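Galactose mutarotase related enzyme (Lactobacillus casei, PDB 3Q1N) probably binds a carbohydrate and may act as an isomerase of the aldose 1-epimerase (galactose mutarotase) family. Local coordinates at residues Met2-Glu6 / Lys86-Val91; Gly18-Gln22 / Arg44-Ile48; Gly54-Gln58 / Val178-Asn182; Ser135-Ala139 / Gly275-Leu279; Leu150-Phe156 / Lys248-Ile252. One frame throughout, in Å; residues are numbered along the deposited sequence.

Contact 1 of 5, residues Met2-Glu6 / Lys86-Val91; sequences MITIE and KSDSAV. With NO3 (nitrate ion), chain E.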
# COMPACT_ATOMS: atom_id res chain seq x y z
N MSE A 2 -17.35 2.45 11.65
CA MSE A 2 -16.44 1.33 11.46
C MSE A 2 -17.24 0.05 11.28
O MSE A 2 -18.38 -0.05 11.78
CB MSE A 2 -15.55 1.17 12.69
CG MSE A 2 -14.45 2.22 12.82
SE MSE A 2 -13.19 1.65 14.17
CE MSE A 2 -14.15 2.31 15.75
N ILE A 3 -16.64 -0.93 10.62
CA ILE A 3 -17.26 -2.19 10.40
C ILE A 3 -16.28 -3.24 10.92
O ILE A 3 -15.05 -3.14 10.71
CB ILE A 3 -17.46 -2.45 8.89
CG1 ILE A 3 -18.39 -1.38 8.29
CG2 ILE A 3 -17.98 -3.84 8.62
CD1 ILE A 3 -19.85 -1.45 8.78
N THR A 4 -16.80 -4.24 11.59
CA THR A 4 -15.96 -5.37 11.95
C THR A 4 -16.38 -6.63 11.19
O THR A 4 -17.57 -6.82 10.90
CB THR A 4 -15.95 -5.63 13.47
OG1 THR A 4 -17.22 -6.05 13.93
CG2 THR A 4 -15.50 -4.37 14.25
N ILE A 5 -15.41 -7.45 10.84
CA ILE A 5 -15.66 -8.79 10.33
C ILE A 5 -14.84 -9.73 11.16
O ILE A 5 -13.87 -9.32 11.81
CB ILE A 5 -15.34 -8.93 8.81
CG1 ILE A 5 -13.92 -8.43 8.48
CG2 ILE A 5 -16.43 -8.17 7.94
CD1 ILE A 5 -13.47 -8.72 7.00
N GLU A 6 -15.22 -10.99 11.17
CA GLU A 6 -14.51 -11.96 12.00
C GLU A 6 -14.85 -13.36 11.66
O GLU A 6 -15.90 -13.64 11.07
CB GLU A 6 -14.82 -11.72 13.48
CG GLU A 6 -16.24 -11.97 13.93
CD GLU A 6 -16.42 -11.46 15.37
OE1 GLU A 6 -15.94 -12.12 16.31
OE2 GLU A 6 -17.00 -10.36 15.53
N LYS A 86 -22.51 -7.11 3.39
CA LYS A 86 -21.92 -7.38 4.71
C LYS A 86 -22.37 -8.73 5.24
O LYS A 86 -23.57 -8.99 5.37
CB LYS A 86 -22.25 -6.25 5.70
CG LYS A 86 -21.90 -6.50 7.19
CD LYS A 86 -20.40 -6.58 7.42
CE LYS A 86 -20.01 -6.56 8.92
NZ LYS A 86 -20.14 -7.84 9.64
N SER A 87 -21.42 -9.61 5.50
CA SER A 87 -21.67 -10.87 6.21
C SER A 87 -20.75 -10.87 7.41
O SER A 87 -20.04 -9.90 7.64
CB SER A 87 -21.40 -12.07 5.30
OG SER A 87 -20.05 -12.18 5.03
N ASP A 88 -20.73 -11.96 8.19
CA ASP A 88 -19.93 -11.94 9.40
C ASP A 88 -18.45 -11.87 9.10
O ASP A 88 -17.72 -11.25 9.88
CB ASP A 88 -20.25 -13.14 10.28
CG ASP A 88 -21.69 -13.14 10.73
OD1 ASP A 88 -22.20 -12.04 11.03
OD2 ASP A 88 -22.33 -14.20 10.74
N SER A 89 -18.04 -12.47 7.98
CA SER A 89 -16.64 -12.60 7.67
C SER A 89 -16.18 -11.81 6.44
O SER A 89 -15.01 -11.87 6.07
CB SER A 89 -16.31 -14.09 7.51
OG SER A 89 -17.24 -14.68 6.62
N ALA A 90 -17.08 -11.03 5.81
CA ALA A 90 -16.72 -10.27 4.61
C ALA A 90 -17.56 -9.00 4.51
O ALA A 90 -18.69 -8.94 5.03
CB ALA A 90 -16.88 -11.09 3.26
N VAL A 91 -17.02 -8.04 3.77
CA VAL A 91 -17.72 -6.79 3.55
C VAL A 91 -17.16 -6.08 2.35
O VAL A 91 -15.97 -6.22 2.06
CB VAL A 91 -17.66 -5.88 4.79
CG1 VAL A 91 -16.21 -5.51 5.14
CG2 VAL A 91 -18.50 -4.58 4.57
N NO3 E . -23.31 -14.26 7.91
O1 NO3 E . -24.27 -15.22 8.23
O2 NO3 E . -21.97 -14.60 7.82
O3 NO3 E . -23.74 -12.96 7.62
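I5 carries the apolar side of this contact, turning its branches toward the loop that leads into strand 90-96. Its CG1 sits between the backbone N and carbonyl carbon (chi1 52°), which leaves CG2 over the A90 backbone, 3.6 Å from A90 N, and lets CD1 reach S89 O. The same CG2 also meets V91 CG1 at 3.9 Å. Next door, I3 CG2 lies alongside K86 CE in the lysine conformer described here, one of two.

The polar contacts run through backbone oxygens. E6 N donates to D88 O over 2.8 Å at 158°, and I5 CA sends a CA-H...O contact to the same oxygen. K86, in that conformer bent at chi2 and chi4, brings NZ back to S87 O of its own loop, with a weak bond to T4 O. E6 itself pairs with K27 through OE1.

At the outer side a nitrate, probably from the crystallisation liquor, takes D88 N on its O2 at 2.9 Å.

Strand 2-6 pairs with strand 10-15, and S89 and V91 pair with strand 109-118, so two sheets meet here. With one well-formed backbone bond across, the join rests largely on methyls of I3, I5 and V91.

Contact 2 of 5, residues Gly18-Gln22 / Arg44-Ile48; sequences GAELQ and RHAPI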
# COMPACT_ATOMS: atom_id res chain seq x y z
N GLY A 18 -12.18 6.09 4.00
CA GLY A 18 -11.08 5.51 3.22
C GLY A 18 -11.07 3.97 3.16
O GLY A 18 -10.09 3.40 2.71
N ALA A 19 -12.16 3.31 3.56
CA ALA A 19 -12.18 1.83 3.65
C ALA A 19 -10.88 1.33 4.28
O ALA A 19 -10.24 0.36 3.82
CB ALA A 19 -12.38 1.18 2.25
N GLU A 20 -10.48 1.99 5.37
CA GLU A 20 -9.14 1.83 5.91
C GLU A 20 -9.11 0.69 6.93
O GLU A 20 -9.78 0.77 7.97
CB GLU A 20 -8.65 3.06 6.63
CG GLU A 20 -7.16 2.85 7.03
CD GLU A 20 -6.59 3.89 7.97
OE1 GLU A 20 -7.34 4.74 8.49
OE2 GLU A 20 -5.33 3.87 8.16
N LEU A 21 -8.36 -0.36 6.64
CA LEU A 21 -8.13 -1.38 7.67
C LEU A 21 -7.42 -0.74 8.85
O LEU A 21 -6.38 -0.10 8.68
CB LEU A 21 -7.24 -2.45 7.09
CG LEU A 21 -6.85 -3.62 8.00
CD1 LEU A 21 -8.01 -4.51 8.34
CD2 LEU A 21 -5.72 -4.45 7.30
N GLN A 22 -7.96 -0.91 10.05
CA GLN A 22 -7.34 -0.29 11.22
C GLN A 22 -6.87 -1.28 12.27
O GLN A 22 -6.04 -0.94 13.10
CB GLN A 22 -8.31 0.72 11.85
CG GLN A 22 -8.61 1.89 10.86
CD GLN A 22 -9.35 3.01 11.48
OE1 GLN A 22 -10.19 2.80 12.33
NE2 GLN A 22 -9.10 4.23 11.01
N ARG A 44 -1.73 6.95 11.23
CA ARG A 44 -2.61 6.15 10.39
C ARG A 44 -2.33 4.66 10.59
O ARG A 44 -1.50 4.29 11.44
CB ARG A 44 -2.45 6.57 8.96
CG ARG A 44 -2.79 8.04 8.81
CD ARG A 44 -2.46 8.55 7.47
NE ARG A 44 -2.64 10.01 7.40
CZ ARG A 44 -3.78 10.64 7.09
NH1 ARG A 44 -4.91 9.99 6.78
NH2 ARG A 44 -3.79 11.97 7.06
N HIS A 45 -3.04 3.80 9.85
CA HIS A 45 -2.91 2.35 10.07
C HIS A 45 -2.55 1.63 8.75
O HIS A 45 -1.55 0.94 8.66
CB HIS A 45 -4.22 1.75 10.65
CG HIS A 45 -4.81 2.51 11.80
ND1 HIS A 45 -4.64 2.13 13.11
CD2 HIS A 45 -5.55 3.65 11.83
CE1 HIS A 45 -5.28 2.98 13.91
NE2 HIS A 45 -5.85 3.91 13.15
N ALA A 46 -3.42 1.78 7.75
CA ALA A 46 -3.26 1.07 6.46
C ALA A 46 -4.06 1.73 5.33
O ALA A 46 -5.02 1.12 4.79
CB ALA A 46 -3.67 -0.46 6.65
N PRO A 47 -3.70 2.97 4.99
CA PRO A 47 -4.49 3.65 3.97
C PRO A 47 -4.48 3.04 2.57
O PRO A 47 -3.49 2.40 2.13
CB PRO A 47 -3.89 5.06 3.88
CG PRO A 47 -2.96 5.19 5.03
CD PRO A 47 -2.63 3.82 5.54
N ILE A 48 -5.58 3.32 1.86
CA ILE A 48 -5.66 3.08 0.44
C ILE A 48 -5.14 4.30 -0.29
O ILE A 48 -5.46 5.45 0.10
CB ILE A 48 -7.12 2.76 -0.00
CG1 ILE A 48 -7.55 1.43 0.62
CG2 ILE A 48 -7.20 2.69 -1.57
CD1 ILE A 48 -9.06 1.07 0.41
O HOH W 1 -7.65 4.61 3.38
O HOH W 2 -7.18 -0.31 3.97
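Q22 lays its CB and CG over one face of the H45 ring, CB 4.0 Å from the centroid, a CH-pi contact. The amide beyond is turned 46° from the ring, and its NE2 donates in plane to E20 OE1, which it meets from above the carboxylate. H45 ND1 is held by W35 O.

E20 runs out extended, CG anti to the backbone N (chi1 -173°), and delivers OE2 to two successive amides. H45 N meets it at 2.8 Å, nearly in line with the C-O bond, while A46 N, at 2.9 Å and 166°, uses the anti lone pair. A glutamine there would probably turn its NH2 group or its lone oxygen toward these amides, losing either their acceptor or the bond from Q22.

I48 CD1 packs on A19 CB and A46 CB on L21 CB. Two waters bridge the backbones: one takes I48 N and gives to G18 O, the other takes L21 N and gives to A19 O and A46 O.

H45 and P47 pair with strand 136-147, so this buried contact joins two sheets of the beta-supersandwich of the galactose mutarotase family; A19 and E20, both opposite A15, form a G1 beta bulge.

Contact 3 of 5, residues Gly54-Gln58 / Val178-Asn182; sequences GKSNQ and VPFRN. With NO3 (nitrate ion), chain C.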
# COMPACT_ATOMS: atom_id res chain seq x y z
N GLY A 54 2.12 8.21 -3.23
CA GLY A 54 3.19 9.13 -2.92
C GLY A 54 2.92 10.56 -3.33
O GLY A 54 1.77 10.97 -3.47
N LYS A 55 4.00 11.30 -3.53
CA LYS A 55 3.90 12.73 -3.81
C LYS A 55 3.89 12.97 -5.33
O LYS A 55 4.42 12.20 -6.08
CB LYS A 55 5.07 13.52 -3.18
CG LYS A 55 4.93 13.86 -1.69
CD LYS A 55 6.09 14.78 -1.26
CE LYS A 55 6.02 15.20 0.19
NZ LYS A 55 7.30 15.91 0.64
N SER A 56 3.26 14.07 -5.71
CA SER A 56 3.19 14.59 -7.06
C SER A 56 4.11 15.81 -7.18
O SER A 56 4.19 16.63 -6.25
CB SER A 56 1.75 14.99 -7.44
OG SER A 56 0.94 13.86 -7.63
N ASN A 57 4.78 15.94 -8.33
CA ASN A 57 5.73 17.04 -8.56
C ASN A 57 4.98 18.37 -8.40
O ASN A 57 3.99 18.61 -9.10
CB ASN A 57 6.33 16.94 -9.95
CG ASN A 57 7.33 15.80 -10.10
OD1 ASN A 57 8.06 15.48 -9.16
ND2 ASN A 57 7.40 15.20 -11.30
N GLN A 58 5.44 19.20 -7.45
CA GLN A 58 4.83 20.51 -7.17
C GLN A 58 3.32 20.38 -6.93
O GLN A 58 2.56 21.28 -7.33
CB GLN A 58 5.10 21.49 -8.30
CG GLN A 58 6.63 21.73 -8.49
CD GLN A 58 7.21 20.81 -9.53
OE1 GLN A 58 6.74 20.82 -10.67
NE2 GLN A 58 8.25 19.99 -9.16
N VAL A 178 13.71 12.54 -1.30
CA VAL A 178 12.73 11.70 -0.63
C VAL A 178 11.43 12.51 -0.43
O VAL A 178 11.49 13.70 -0.07
CB VAL A 178 13.30 11.11 0.70
CG1 VAL A 178 13.68 12.22 1.70
CG2 VAL A 178 12.34 10.12 1.30
N PRO A 179 10.26 11.89 -0.71
CA PRO A 179 9.95 10.52 -1.16
C PRO A 179 9.71 10.36 -2.68
O PRO A 179 9.04 9.43 -3.11
CB PRO A 179 8.66 10.22 -0.38
CG PRO A 179 7.93 11.59 -0.41
CD PRO A 179 9.02 12.65 -0.50
N PHE A 180 10.23 11.27 -3.48
CA PHE A 180 10.15 11.15 -4.95
C PHE A 180 11.22 10.17 -5.45
O PHE A 180 12.24 9.98 -4.84
CB PHE A 180 10.39 12.47 -5.66
CG PHE A 180 9.35 13.55 -5.37
CD1 PHE A 180 9.48 14.43 -4.33
CD2 PHE A 180 8.24 13.65 -6.18
CE1 PHE A 180 8.51 15.41 -4.11
CE2 PHE A 180 7.29 14.64 -6.00
CZ PHE A 180 7.42 15.52 -4.95
N ARG A 181 10.98 9.62 -6.62
CA ARG A 181 11.99 8.84 -7.36
C ARG A 181 12.98 9.70 -8.14
O ARG A 181 12.61 10.77 -8.65
CB ARG A 181 11.29 7.86 -8.31
CG ARG A 181 10.36 6.86 -7.61
CD ARG A 181 9.85 5.77 -8.53
NE ARG A 181 9.17 6.33 -9.68
CZ ARG A 181 9.63 6.42 -10.91
NH1 ARG A 181 10.89 6.08 -11.22
NH2 ARG A 181 8.84 6.94 -11.84
N ASN A 182 14.20 9.19 -8.29
CA ASN A 182 15.21 9.83 -9.11
C ASN A 182 15.28 9.30 -10.54
O ASN A 182 16.03 9.87 -11.32
CB ASN A 182 16.60 9.73 -8.44
CG ASN A 182 17.18 8.32 -8.42
OD1 ASN A 182 16.63 7.39 -8.97
ND2 ASN A 182 18.36 8.17 -7.80
N NO3 C . 2.35 6.80 -0.15
O1 NO3 C . 1.29 7.50 -0.69
O2 NO3 C . 3.18 5.99 -0.89
O3 NO3 C . 2.65 6.95 1.18
O HOH W 3 6.25 9.56 -2.70
O HOH W 4 9.68 15.99 -0.57
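P179, joined to V178 by a cis peptide bond, lays its ring across the K55 stem at about a right angle. CD and CG of the proline meet K55 CD, the nearer pair being CD to CD at 3.7 Å. On the V178 side of that peptide a water gives a proton to V178 O and accepts from K55 NZ at 2.7 Å, so the lysine tip, in this conformer of two, is linked to the loop without touching V178. A second water links the backbones here, donating to P179 O at 2.8 Å and accepting from K55 N.

F180 makes the broadest contact. With CG anti to its carbonyl carbon (chi1 -64°) the ring swings back over the 54-58 loop, where K55 CB lies over one face, 4.0 Å from the centroid and 29° off the normal, a CH-pi contact. The S56 carbonyl carbon comes to the ring edge in its plane, 3.6 Å from CE2. N57 OD1 approaches the same CE2 obliquely at 3.4 Å, its amide turned 20° from the ring. The side-chain amide is held by ND2 to Q263 O, and the backbone N of N57 donates to D262 OD2. R181 then leaves the contact, pairing with D262 and A264 through its backbone.

At the other end, G54 N donates to a nitrate O1 at 2.8 Å; H73 ND1 binds the same ion, probably from the crystallisation liquor.

Lysine methylenes, proline and phenylalanine give the grip, and every polar link between the two loops passes through water, which joins the lysine amine and backbone N to the carbonyls.

Contact 4 of 5, residues Ser135-Ala139 / Gly275-Leu279; sequences SMPFA and GNTTL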
# COMPACT_ATOMS: atom_id res chain seq x y z
N SER A 135 -10.48 8.61 -21.27
CA SER A 135 -9.51 7.60 -20.83
C SER A 135 -8.96 8.00 -19.47
O SER A 135 -8.52 9.11 -19.32
CB SER A 135 -8.38 7.50 -21.83
OG SER A 135 -8.90 7.14 -23.13
N MSE A 136 -8.99 7.08 -18.50
CA MSE A 136 -8.64 7.39 -17.09
C MSE A 136 -7.34 6.71 -16.67
O MSE A 136 -7.26 5.49 -16.58
CB MSE A 136 -9.77 6.96 -16.18
CG MSE A 136 -9.54 7.30 -14.70
SE MSE A 136 -10.92 6.75 -13.48
CE MSE A 136 -10.25 5.01 -13.12
N PRO A 137 -6.33 7.52 -16.36
CA PRO A 137 -5.06 6.98 -15.87
C PRO A 137 -5.08 6.99 -14.34
O PRO A 137 -5.57 7.93 -13.74
CB PRO A 137 -4.04 7.93 -16.45
CG PRO A 137 -4.81 9.30 -16.46
CD PRO A 137 -6.28 8.99 -16.56
N PHE A 138 -4.54 5.94 -13.73
CA PHE A 138 -4.52 5.89 -12.25
C PHE A 138 -3.41 5.00 -11.74
O PHE A 138 -2.84 4.18 -12.48
CB PHE A 138 -5.86 5.35 -11.71
CG PHE A 138 -6.02 3.87 -11.90
CD1 PHE A 138 -6.46 3.35 -13.11
CD2 PHE A 138 -5.64 3.01 -10.92
CE1 PHE A 138 -6.47 2.01 -13.33
CE2 PHE A 138 -5.67 1.63 -11.10
CZ PHE A 138 -6.11 1.11 -12.34
N ALA A 139 -3.10 5.21 -10.46
CA ALA A 139 -2.33 4.27 -9.66
C ALA A 139 -3.15 3.83 -8.46
O ALA A 139 -4.03 4.55 -8.00
CB ALA A 139 -0.97 4.91 -9.17
N GLY A 275 4.25 3.47 -14.14
CA GLY A 275 3.45 2.72 -13.19
C GLY A 275 1.94 2.95 -13.28
O GLY A 275 1.16 2.22 -12.66
N ASN A 276 1.53 4.02 -13.95
CA ASN A 276 0.14 4.23 -14.21
C ASN A 276 -0.44 3.23 -15.22
O ASN A 276 0.26 2.67 -16.09
CB ASN A 276 -0.19 5.69 -14.68
CG ASN A 276 -0.37 6.68 -13.55
OD1 ASN A 276 -0.12 6.38 -12.39
ND2 ASN A 276 -0.84 7.91 -13.91
N THR A 277 -1.74 2.99 -15.03
CA THR A 277 -2.59 2.22 -15.91
C THR A 277 -3.65 3.16 -16.50
O THR A 277 -4.29 3.89 -15.76
CB THR A 277 -3.33 1.13 -15.13
OG1 THR A 277 -2.38 0.28 -14.47
CG2 THR A 277 -4.22 0.25 -16.09
N THR A 278 -3.82 3.13 -17.83
CA THR A 278 -4.87 3.89 -18.50
C THR A 278 -6.03 2.99 -18.90
O THR A 278 -5.88 2.06 -19.68
CB THR A 278 -4.37 4.68 -19.73
OG1 THR A 278 -3.32 5.59 -19.32
CG2 THR A 278 -5.55 5.51 -20.38
N LEU A 279 -7.18 3.25 -18.32
CA LEU A 279 -8.39 2.51 -18.68
C LEU A 279 -9.20 3.20 -19.74
O LEU A 279 -9.47 4.39 -19.68
CB LEU A 279 -9.24 2.32 -17.42
CG LEU A 279 -8.75 1.29 -16.39
CD1 LEU A 279 -9.60 1.42 -15.08
CD2 LEU A 279 -8.75 -0.11 -16.94
O HOH W 5 -1.83 1.37 -12.18
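F138 and T277 lie side by side and point the same way, ring CE1 3.7 Å from T277 CB. The same CE1 meets L279 CD1 at 3.6 Å, and L279 CD1 reaches M136 CE, a selenomethionine methyl. F138 gets there with CG between its backbone N and carbonyl carbon (chi1 74°).

Beneath, M136 with L279 and F138 with T277 are antiparallel hydrogen-bonded pairs: T277 N meets F138 O at 3.0 Å and 175°, L279 N meets M136 O at 2.8 Å. Between them P137 and T278 form a non-hydrogen-bonded pair, fitting a proline without N-H, and P137 CA sends a CA-H...O contact to T277 O at 3.2 Å.

N276 flanks the end of the ladder, its OD1 3.6 Å from A139 CB, while ND2 donates to W270 O. A leucine in its place removes that N-H, and W270 O would probably be left without this donor, its loop less firmly held. Y271 OH bonds S135 O, and N130 ND2 reaches L279 O.

M136, F138 and L279 all face V128 of strand 121-130; P137, on the reverse side, packs on F107 and Y271. Strand 277-279 thus lies along the start of strand 136-147, which farther on pairs with strands 48-49 and 251-258.

Contact 5 of 5, residues Leu150-Phe156 / Lys248-Ile252; sequences LKADGSF and KAPFI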
# COMPACT_ATOMS: atom_id res chain seq x y z
N LEU A 150 11.18 -4.77 18.82
CA LEU A 150 12.40 -4.02 18.86
C LEU A 150 13.40 -4.56 19.91
O LEU A 150 13.03 -5.14 20.94
CB LEU A 150 12.09 -2.58 19.18
CG LEU A 150 11.16 -1.79 18.26
CD1 LEU A 150 11.15 -0.34 18.77
CD2 LEU A 150 11.59 -1.92 16.81
N LYS A 151 14.68 -4.35 19.61
CA LYS A 151 15.76 -4.69 20.54
C LYS A 151 15.82 -3.69 21.69
O LYS A 151 15.12 -2.66 21.65
CB LYS A 151 17.12 -4.71 19.83
CG LYS A 151 17.20 -5.68 18.68
CD LYS A 151 18.62 -5.92 18.20
CE LYS A 151 18.63 -6.83 16.99
NZ LYS A 151 20.03 -7.10 16.54
N ALA A 152 16.66 -4.01 22.68
CA ALA A 152 16.85 -3.14 23.87
C ALA A 152 17.11 -1.69 23.49
O ALA A 152 16.62 -0.77 24.16
CB ALA A 152 17.98 -3.66 24.79
N ASP A 153 17.86 -1.48 22.40
CA ASP A 153 18.22 -0.12 21.91
C ASP A 153 17.26 0.48 20.89
O ASP A 153 17.56 1.57 20.32
CB ASP A 153 19.66 -0.12 21.36
CG ASP A 153 19.78 -0.83 19.98
OD1 ASP A 153 18.78 -1.39 19.49
OD2 ASP A 153 20.90 -0.85 19.42
N GLY A 154 16.13 -0.18 20.65
CA GLY A 154 15.10 0.30 19.73
C GLY A 154 15.30 -0.07 18.25
O GLY A 154 14.47 0.26 17.42
N SER A 155 16.38 -0.78 17.94
CA SER A 155 16.56 -1.26 16.58
C SER A 155 15.56 -2.37 16.28
O SER A 155 15.04 -3.04 17.20
CB SER A 155 17.99 -1.78 16.36
OG SER A 155 18.28 -2.83 17.24
N PHE A 156 15.26 -2.58 14.99
CA PHE A 156 14.35 -3.66 14.63
C PHE A 156 14.98 -4.99 15.06
O PHE A 156 16.19 -5.21 14.91
CB PHE A 156 14.03 -3.68 13.14
CG PHE A 156 13.39 -2.42 12.63
CD1 PHE A 156 12.18 -1.98 13.16
CD2 PHE A 156 13.99 -1.70 11.62
CE1 PHE A 156 11.58 -0.82 12.69
CE2 PHE A 156 13.40 -0.51 11.14
CZ PHE A 156 12.19 -0.09 11.68
N LYS A 248 12.51 5.61 15.97
CA LYS A 248 12.55 4.21 16.39
C LYS A 248 11.09 3.67 16.49
O LYS A 248 10.66 3.23 17.56
CB LYS A 248 13.28 4.10 17.74
CG LYS A 248 14.65 4.83 17.81
CD LYS A 248 15.84 3.90 18.08
CE LYS A 248 17.00 4.64 18.83
NZ LYS A 248 17.20 4.29 20.30
N ALA A 249 10.36 3.68 15.38
CA ALA A 249 8.99 3.22 15.39
C ALA A 249 8.97 1.70 15.52
O ALA A 249 9.78 1.03 14.89
CB ALA A 249 8.26 3.63 14.13
N PRO A 250 8.06 1.16 16.34
CA PRO A 250 7.91 -0.30 16.51
C PRO A 250 6.99 -0.88 15.43
O PRO A 250 6.10 -1.70 15.72
CB PRO A 250 7.27 -0.40 17.90
CG PRO A 250 6.41 0.84 17.96
CD PRO A 250 7.18 1.92 17.26
N PHE A 251 7.16 -0.41 14.20
CA PHE A 251 6.43 -0.97 13.03
C PHE A 251 7.23 -0.85 11.75
O PHE A 251 8.13 -0.04 11.64
CB PHE A 251 5.03 -0.33 12.88
CG PHE A 251 5.01 1.09 12.31
CD1 PHE A 251 5.16 1.35 10.94
CD2 PHE A 251 4.80 2.17 13.15
CE1 PHE A 251 5.09 2.66 10.43
CE2 PHE A 251 4.72 3.49 12.64
CZ PHE A 251 4.90 3.72 11.31
N ILE A 252 6.88 -1.70 10.78
CA ILE A 252 7.40 -1.64 9.43
C ILE A 252 6.21 -1.82 8.52
O ILE A 252 5.38 -2.71 8.75
CB ILE A 252 8.45 -2.74 9.17
CG1 ILE A 252 9.67 -2.55 10.08
CG2 ILE A 252 8.91 -2.69 7.65
CD1 ILE A 252 10.62 -3.76 10.06
O HOH W 6 12.54 1.13 15.62
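K248 reaches across to the 150-156 loop, in the conformer described, one of two. Its CB lies 4.0 Å from G154 O; beyond it, the chain bends at chi2 (-119°) and CD runs alongside both carbonyl oxygens, 3.7 Å from D153 O and a little farther from G154 O. CE closes in on D153 O, and a second bend at chi4 brings NZ onto that oxygen at 2.7 Å, tilted 34° from the carbonyl plane. The bond is to the backbone; the D153 carboxylate has other work. Its OD1 is met from above the carboxylate plane by S155 N, a bond that closes an Asx turn overlapping the end of the type I turn K151-G154; S155 OG, in one conformer, adds a second on the syn lone pair. G154, with positive phi, lies under the lysine chain.

A water donates to both G154 O and A249 O, bridging the loops between the lysine and the apolar cluster. There F156 turns its ring so that I252 CD1 sits over the centre of one face, 3.9 Å from the centroid. CE1 of the ring also comes to A249 O at 3.4 Å, obliquely. L150 puts CD1 against P250 CB at 4.0 Å.

Around this, H200 stacks on F156, and P250 and I252 pair with V148 and F146 of strand 136-147, so the loop after that strand folds back beside its neighbour 251-258.

The chemistry is divided: isoleucine against a phenylalanine face inside, and outside a lysine bonded to a neutral carbonyl, the D153 carboxylate near but not in contact, so charge probably contributes only weakly.

Overall arrangement
Contact 2 is the buried one, its centre about 9 Å from the centre of the chain; contact 1 lies at the surface, and contacts 3, 4 and 5 are partly buried. Contacts 1 and 2 share the sheet of strands 2-6 to 31-32 and touch where M2 SE packs on Q22 OE1. Contacts 4 and 5 both concern the sheet built on strand 136-147, yet their centres are about 37 Å apart. Contact 4 alone is a regular strand ladder. Toward the core a carboxylate and waters satisfy backbone groups; in contacts 1 and 3 lysine chains lie along apolar residues, and in contact 5 a lysine follows the loop backbone, to reach carbonyls directly or through water.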